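Local atomic coordinates of 5-carboxymethyl-2-hydroxymuconate delta-isomerase (Mycobacterium smegmatis, PDB entry 4PFZ), a protein that probably acts as a metal-dependent isomerase or acylpyruvate hydrolase of the fumarylacetoacetate hydrolase family. Residues Met1-Arg5 / Val15-Gly19. Sequence-based numbering, arbitrary orientation.
Sequences MRLGR and VSIEG
Gly4 and Val15 pair through two backbone hydrogen bonds: Val15 N to Gly4 O (2.7 Å) and Gly4 N to Val15 O (3.1 Å). Ile17 N adds a third bond to Arg2 O, at 3.0 Å. Beyond it the strands part, and a water bridges the gap: it accepts from Arg2 N and donates to Ile17 O and Ser16 OG. The Arg2 side chain spans the same end. Its chain bends at chi3 (-75°) and brings the guanidinium over Ile17. NH2 of Arg2 gives a nearly straight bond to Gly19 O (2.9 Å), which lies close to the guanidinium plane; the donor sits above the carbonyl plane. Arg2 NE adds only a weak bond to Ile17 O. The methyl CG2 of Ile17 packs under the centre of the guanidinium, 3.8 Å from its plane. Arg2 also makes a cation-pi contact with Trp170. On the other face of the sheet, Ser16 OG donates to Glu18 OE2 (2.9 Å), and Met1 CG rests against this hydroxyl. Leu3 shares that face. Strand 11-18 pairs on its far side with strand 25-28, and strand 2-8 pairs with strand 165-172. The arrangement is an antiparallel beta hairpin, here opening the Rv2993c-like N-terminal region of an FAA hydrolase family protein.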
loop_
_atom_site.group_PDB
_atom_site.type_symbol
_atom_site.label_atom_id
_atom_site.label_comp_id
_atom_site.label_asym_id
_atom_site.label_seq_id
_atom_site.Cartn_x
_atom_site.Cartn_y
_atom_site.Cartn_z
ATOM N N MET B 1 3.781 -19.604 21.347
ATOM C CA MET B 1 5.014 -19.004 20.859
ATOM C C MET B 1 4.828 -17.532 20.485
ATOM O O MET B 1 3.767 -17.127 20.004
ATOM C CB MET B 1 5.547 -19.782 19.654
ATOM C CG MET B 1 6.960 -19.384 19.242
ATOM S SD MET B 1 7.746 -20.595 18.168
ATOM C CE MET B 1 7.559 -22.067 19.162
ATOM N N ARG B 2 5.873 -16.745 20.730
ATOM C CA ARG B 2 5.922 -15.342 20.340
ATOM C C ARG B 2 7.038 -15.122 19.333
ATOM O O ARG B 2 8.201 -15.427 19.614
ATOM C CB ARG B 2 6.141 -14.448 21.560
ATOM C CG ARG B 2 5.014 -14.493 22.570
ATOM C CD ARG B 2 5.379 -13.693 23.801
ATOM N NE ARG B 2 6.342 -14.399 24.636
ATOM C CZ ARG B 2 6.934 -13.864 25.699
ATOM N NH1 ARG B 2 6.664 -12.612 26.047
ATOM N NH2 ARG B 2 7.795 -14.573 26.411
ATOM N N LEU B 3 6.679 -14.592 18.162
ATOM C CA LEU B 3 7.643 -14.315 17.104
ATOM C C LEU B 3 7.836 -12.819 16.908
ATOM O O LEU B 3 6.872 -12.043 16.936
ATOM C CB LEU B 3 7.190 -14.939 15.781
ATOM C CG LEU B 3 6.825 -16.419 15.807
ATOM C CD1 LEU B 3 6.336 -16.849 14.439
ATOM C CD2 LEU B 3 8.017 -17.246 16.255
ATOM N N GLY B 4 9.080 -12.412 16.689
ATOM C CA GLY B 4 9.363 -11.014 16.424
ATOM C C GLY B 4 10.740 -10.749 15.849
ATOM O O GLY B 4 11.497 -11.679 15.572
ATOM N N ARG B 5 11.050 -9.469 15.656
ATOM C CA ARG B 5 12.363 -9.051 15.172
ATOM C C ARG B 5 13.055 -8.188 16.206
ATOM O O ARG B 5 12.424 -7.325 16.841
ATOM C CB ARG B 5 12.250 -8.288 13.862
ATOM C CG ARG B 5 11.722 -9.104 12.710
ATOM C CD ARG B 5 11.299 -8.202 11.573
ATOM N NE ARG B 5 12.424 -7.555 10.904
ATOM C CZ ARG B 5 12.693 -6.254 10.966
ATOM N NH1 ARG B 5 11.923 -5.445 11.680
ATOM N NH2 ARG B 5 13.736 -5.759 10.311
ATOM N N VAL B 15 13.371 -13.663 15.764
ATOM C CA VAL B 15 13.575 -14.429 16.986
ATOM C C VAL B 15 12.313 -15.029 17.601
ATOM O O VAL B 15 11.185 -14.669 17.244
ATOM C CB VAL B 15 14.238 -13.563 18.071
ATOM C CG1 VAL B 15 15.503 -12.922 17.536
ATOM C CG2 VAL B 15 13.263 -12.508 18.578
ATOM N N SER B 16 12.531 -15.951 18.535
ATOM C CA SER B 16 11.469 -16.509 19.358
ATOM C C SER B 16 11.653 -16.021 20.785
ATOM O O SER B 16 12.672 -16.305 21.415
ATOM C CB SER B 16 11.484 -18.040 19.308
ATOM O OG SER B 16 10.485 -18.603 20.145
ATOM N N ILE B 17 10.675 -15.281 21.292
ATOM C CA ILE B 17 10.767 -14.740 22.640
ATOM C C ILE B 17 10.096 -15.670 23.649
ATOM O O ILE B 17 8.934 -16.047 23.489
ATOM C CB ILE B 17 10.152 -13.342 22.709
ATOM C CG1 ILE B 17 10.846 -12.443 21.696
ATOM C CG2 ILE B 17 10.324 -12.754 24.096
ATOM C CD1 ILE B 17 10.170 -11.136 21.511
ATOM N N GLU B 18 10.847 -16.050 24.681
ATOM C CA GLU B 18 10.384 -17.055 25.637
ATOM C C GLU B 18 10.742 -16.682 27.076
ATOM O O GLU B 18 11.909 -16.540 27.424
ATOM C CB GLU B 18 10.958 -18.427 25.262
ATOM C CG GLU B 18 10.421 -18.935 23.916
ATOM C CD GLU B 18 11.227 -20.073 23.325
ATOM O OE1 GLU B 18 12.219 -20.488 23.956
ATOM O OE2 GLU B 18 10.866 -20.552 22.226
ATOM N N GLY B 19 9.719 -16.505 27.906
ATOM C CA GLY B 19 9.925 -16.122 29.291
ATOM C C GLY B 19 9.193 -14.842 29.638
ATOM O O GLY B 19 9.150 -13.911 28.837
HETATM O O HOH W 1 7.879 -17.936 22.030
#